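Local atomic coordinates of BtGH115A (Bacteroides thetaiotaomicron, PDB entry 5BY3), a protein that is a family GH115 4-O-methyl-alpha-glucuronidase with specificity for decorated arabinogalactans. Residues 559-562 / 563-567; 575-578 / 579-582. All blocks are in the same frame, centred on the assembly; numbering follows the deposited sequence.

Interaction 1: 559-562 / 563-567; sequences VKYP and VQAAT
V563 N donates a hydrogen bond to V559 O at 3.1 Å, and Q564 N to K560 O at 3.0 Å. A566 N does the same with P562 O, two residues further on. These i to i+4 bonds run through helix 552-580. P562 has no N-H to give, and the helix kinks there.

The apolar contact is a CH-pi pair. With CG anti to the backbone N (chi1 -172°), beside the carbonyl carbon, the Y561 ring stands out from the helix on the side of A565. A565 CB lies over one face, 4.2 Å from the centroid of the Y561 ring and offset toward its rim. Y561 OH is hydrogen-bonded to T600 and W405.

The polar side chains K560 and Q564 lie one turn apart. Q564 OE1 meets the aliphatic part of K560, 3.4 Å from K560 CG. Q564 NE2 is held by E541 and S537 of helix 523-543. K560 NZ makes a long, weak ion pair with E541. With an alanine here in place of K560, Q564 OE1 would probably lose its aliphatic neighbours and E541 this weak partner.

The polar ends of Y561 and Q564 are thus committed outside the contact, and this turn of helix 552-580 is tied to helix 523-543, to T600 and to the loop around W405.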
loop_
_atom_site.group_PDB
_atom_site.type_symbol
_atom_site.label_atom_id
_atom_site.label_comp_id
_atom_site.label_asym_id
_atom_site.label_seq_id
_atom_site.Cartn_x
_atom_site.Cartn_y
_atom_site.Cartn_z
ATOM N N VAL A 559 2.971 5.219 -16.599
ATOM C CA VAL A 559 2.774 4.119 -17.546
ATOM C C VAL A 559 4.094 3.662 -18.162
ATOM O O VAL A 559 4.467 2.513 -18.005
ATOM C CB VAL A 559 1.711 4.467 -18.642
ATOM C CG1 VAL A 559 1.432 3.280 -19.527
ATOM C CG2 VAL A 559 0.394 4.866 -18.016
ATOM N N LYS A 560 4.803 4.556 -18.842
ATOM C CA LYS A 560 5.930 4.153 -19.688
ATOM C C LYS A 560 7.103 3.607 -18.864
ATOM O O LYS A 560 7.571 2.513 -19.146
ATOM C CB LYS A 560 6.352 5.298 -20.627
ATOM C CG LYS A 560 7.227 4.886 -21.803
ATOM C CD LYS A 560 7.230 5.944 -22.895
ATOM C CE LYS A 560 7.985 5.479 -24.131
ATOM N NZ LYS A 560 9.411 5.895 -24.079
ATOM N N TYR A 561 7.560 4.325 -17.840
ATOM C CA TYR A 561 8.660 3.785 -17.015
ATOM C C TYR A 561 8.346 2.419 -16.392
ATOM O O TYR A 561 9.161 1.524 -16.593
ATOM C CB TYR A 561 9.210 4.766 -15.953
ATOM C CG TYR A 561 10.473 4.231 -15.251
ATOM C CD1 TYR A 561 11.749 4.366 -15.845
ATOM C CD2 TYR A 561 10.391 3.556 -14.024
ATOM C CE1 TYR A 561 12.884 3.861 -15.230
ATOM C CE2 TYR A 561 11.512 3.063 -13.417
ATOM C CZ TYR A 561 12.759 3.215 -14.019
ATOM O OH TYR A 561 13.880 2.696 -13.408
ATOM N N PRO A 562 7.192 2.239 -15.660
ATOM C CA PRO A 562 7.014 0.890 -15.049
ATOM C C PRO A 562 6.784 -0.242 -16.023
ATOM O O PRO A 562 7.373 -1.303 -15.856
ATOM C CB PRO A 562 5.824 1.050 -14.083
ATOM C CG PRO A 562 5.126 2.308 -14.499
ATOM C CD PRO A 562 6.137 3.181 -15.221
ATOM N N VAL A 563 5.971 -0.049 -17.052
ATOM C CA VAL A 563 5.782 -1.125 -18.057
ATOM C C VAL A 563 7.085 -1.468 -18.797
ATOM O O VAL A 563 7.406 -2.655 -18.973
ATOM C CB VAL A 563 4.600 -0.890 -19.062
ATOM C CG1 VAL A 563 4.646 -1.914 -20.207
ATOM C CG2 VAL A 563 3.254 -1.026 -18.365
ATOM N N GLN A 564 7.840 -0.454 -19.215
ATOM C CA GLN A 564 9.024 -0.731 -20.003
ATOM C C GLN A 564 10.186 -1.153 -19.122
ATOM O O GLN A 564 11.027 -1.973 -19.531
ATOM C CB GLN A 564 9.368 0.427 -20.929
ATOM C CG GLN A 564 8.355 0.644 -22.067
ATOM C CD GLN A 564 8.850 1.622 -23.148
ATOM O OE1 GLN A 564 9.500 2.638 -22.877
ATOM N NE2 GLN A 564 8.523 1.309 -24.381
ATOM N N ALA A 565 10.219 -0.640 -17.898
ATOM C CA ALA A 565 11.219 -1.101 -16.896
ATOM C C ALA A 565 11.039 -2.575 -16.629
ATOM O O ALA A 565 11.963 -3.371 -16.758
ATOM C CB ALA A 565 11.095 -0.309 -15.608
ATOM N N ALA A 566 9.798 -2.943 -16.350
ATOM C CA ALA A 566 9.432 -4.330 -16.125
ATOM C C ALA A 566 9.752 -5.256 -17.307
ATOM O O ALA A 566 10.242 -6.387 -17.106
ATOM C CB ALA A 566 7.961 -4.402 -15.735
ATOM N N THR A 567 9.461 -4.785 -18.535
ATOM C CA THR A 567 9.720 -5.549 -19.757
ATOM C C THR A 567 11.221 -5.873 -19.872
ATOM O O THR A 567 11.625 -7.023 -20.133
ATOM C CB THR A 567 9.282 -4.753 -20.997
ATOM O OG1 THR A 567 7.873 -4.461 -20.910
ATOM C CG2 THR A 567 9.628 -5.537 -22.335
#

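Interaction 2: 575-578 / 579-582; sequences YAQL and ARHD
H581 turns its ring back onto the preceding helical turn. Its CG is anti to the carbonyl carbon (chi1 -67°), and the turn of the ring aims ND1 at the backbone of Q577. H581 ND1 gives a nearly straight hydrogen bond to Q577 O, 3.1 Å long with an angle of 175° at the hydrogen. The oxygen lies in the imidazole plane, at the ring edge. This bond indicates a proton on ND1 and limits the rotation of the ring.

R580 also folds back. Its chain bends at chi3 and lays one face of the guanidinium over the backbone of A576 and Q577. R580 NH2 comes within 3.5 Å of Q577 CB, and Q577 CA lies above the same face toward its rim. The Q577 side chain extends past it, its amide plane 39° from the guanidinium. Both polar ends have partners in the 518-519 region of the chain: R580 NH2 forms a salt bridge with D518, and Q577 OE1 accepts a hydrogen bond from L519 N.

The backbone hydrogen bonds continue the helix to its end. A579 N donates to Y575 O at 2.7 Å, and R580 N to A576 O at 3.0 Å. H581 N reaches L578 O only weakly, at 3.3 Å. D582 has positive phi, and D582 N donates to A579 O at 3.0 Å. With K583 N to L578 O, this is a Schellman motif, ending helix 552-580 with D582 as the C-prime residue.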
loop_
_atom_site.group_PDB
_atom_site.type_symbol
_atom_site.label_atom_id
_atom_site.label_comp_id
_atom_site.label_asym_id
_atom_site.label_seq_id
_atom_site.Cartn_x
_atom_site.Cartn_y
_atom_site.Cartn_z
ATOM N N TYR A 575 16.425 -13.645 -21.239
ATOM C CA TYR A 575 17.432 -13.899 -22.290
ATOM C C TYR A 575 18.675 -14.520 -21.669
ATOM O O TYR A 575 19.261 -15.421 -22.234
ATOM C CB TYR A 575 17.861 -12.633 -23.026
ATOM C CG TYR A 575 16.825 -11.922 -23.894
ATOM C CD1 TYR A 575 15.855 -12.632 -24.611
ATOM C CD2 TYR A 575 16.885 -10.515 -24.053
ATOM C CE1 TYR A 575 14.922 -11.971 -25.399
ATOM C CE2 TYR A 575 15.971 -9.838 -24.855
ATOM C CZ TYR A 575 14.992 -10.563 -25.532
ATOM O OH TYR A 575 14.081 -9.874 -26.323
ATOM N N ALA A 576 19.057 -14.025 -20.489
ATOM C CA ALA A 576 20.153 -14.590 -19.717
ATOM C C ALA A 576 19.955 -16.088 -19.447
ATOM O O ALA A 576 20.931 -16.880 -19.543
ATOM C CB ALA A 576 20.320 -13.825 -18.416
ATOM N N GLN A 577 18.707 -16.474 -19.125
ATOM C CA GLN A 577 18.403 -17.880 -18.848
ATOM C C GLN A 577 18.497 -18.718 -20.135
ATOM O O GLN A 577 19.058 -19.825 -20.121
ATOM C CB GLN A 577 17.049 -18.050 -18.162
ATOM C CG GLN A 577 16.573 -19.497 -18.084
ATOM C CD GLN A 577 15.523 -19.730 -17.025
ATOM O OE1 GLN A 577 15.295 -18.890 -16.156
ATOM N NE2 GLN A 577 14.887 -20.882 -17.081
ATOM N N LEU A 578 17.946 -18.185 -21.231
ATOM C CA LEU A 578 18.057 -18.823 -22.552
ATOM C C LEU A 578 19.513 -18.901 -23.005
ATOM O O LEU A 578 19.901 -19.922 -23.554
ATOM C CB LEU A 578 17.210 -18.124 -23.597
ATOM C CG LEU A 578 15.696 -18.095 -23.402
ATOM C CD1 LEU A 578 15.121 -17.099 -24.379
ATOM C CD2 LEU A 578 15.047 -19.464 -23.526
ATOM N N ALA A 579 20.305 -17.865 -22.695
ATOM C CA ALA A 579 21.733 -17.802 -23.027
ATOM C C ALA A 579 22.618 -18.831 -22.317
ATOM O O ALA A 579 23.479 -19.427 -22.960
ATOM C CB ALA A 579 22.272 -16.394 -22.805
ATOM N N ARG A 580 22.428 -19.004 -21.003
ATOM C CA ARG A 580 23.053 -20.089 -20.219
ATOM C C ARG A 580 22.880 -21.448 -20.867
ATOM O O ARG A 580 23.767 -22.284 -20.770
ATOM C CB ARG A 580 22.461 -20.171 -18.787
ATOM C CG ARG A 580 22.982 -19.116 -17.810
ATOM C CD ARG A 580 22.644 -19.452 -16.356
ATOM N NE ARG A 580 21.201 -19.385 -16.054
ATOM C CZ ARG A 580 20.546 -18.276 -15.722
ATOM N NH1 ARG A 580 21.170 -17.093 -15.653
ATOM N NH2 ARG A 580 19.251 -18.339 -15.477
ATOM N N HIS A 581 21.706 -21.689 -21.460
ATOM C CA HIS A 581 21.422 -22.967 -22.119
ATOM C C HIS A 581 21.675 -22.942 -23.648
ATOM O O HIS A 581 21.188 -23.815 -24.354
ATOM C CB HIS A 581 19.982 -23.441 -21.821
ATOM C CG HIS A 581 19.746 -23.798 -20.390
ATOM N ND1 HIS A 581 19.373 -22.863 -19.441
ATOM C CD2 HIS A 581 19.826 -24.986 -19.745
ATOM C CE1 HIS A 581 19.245 -23.460 -18.268
ATOM N NE2 HIS A 581 19.503 -24.749 -18.427
ATOM N N ASP A 582 22.436 -21.955 -24.139
ATOM C CA ASP A 582 22.955 -21.949 -25.520
ATOM C C ASP A 582 21.788 -21.847 -26.516
ATOM O O ASP A 582 21.785 -22.483 -27.578
ATOM C CB ASP A 582 23.819 -23.220 -25.754
ATOM C CG ASP A 582 24.995 -22.998 -26.695
ATOM O OD1 ASP A 582 25.921 -22.230 -26.329
ATOM O OD2 ASP A 582 25.009 -23.634 -27.781
#

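In the fold
Both interactions lie on helix 552-580, one after the other along the chain. Their centres are 23 Å apart and their nearest atoms about 7 Å apart, so they do not touch. Interaction 1 is in the middle of the helix, at the kink, and its centre is about 19 Å from the centre of the chain. Interaction 2 is at the C-terminal end, its centre about 35 Å from the centre of the chain. Helix 523-543 packs against both. The nickel site, which includes L404 and D436, is on the side of interaction 1: the Y561 side chain is about 10 Å from the metal, and the Y561 hydroxyl is hydrogen-bonded to W405, next to L404.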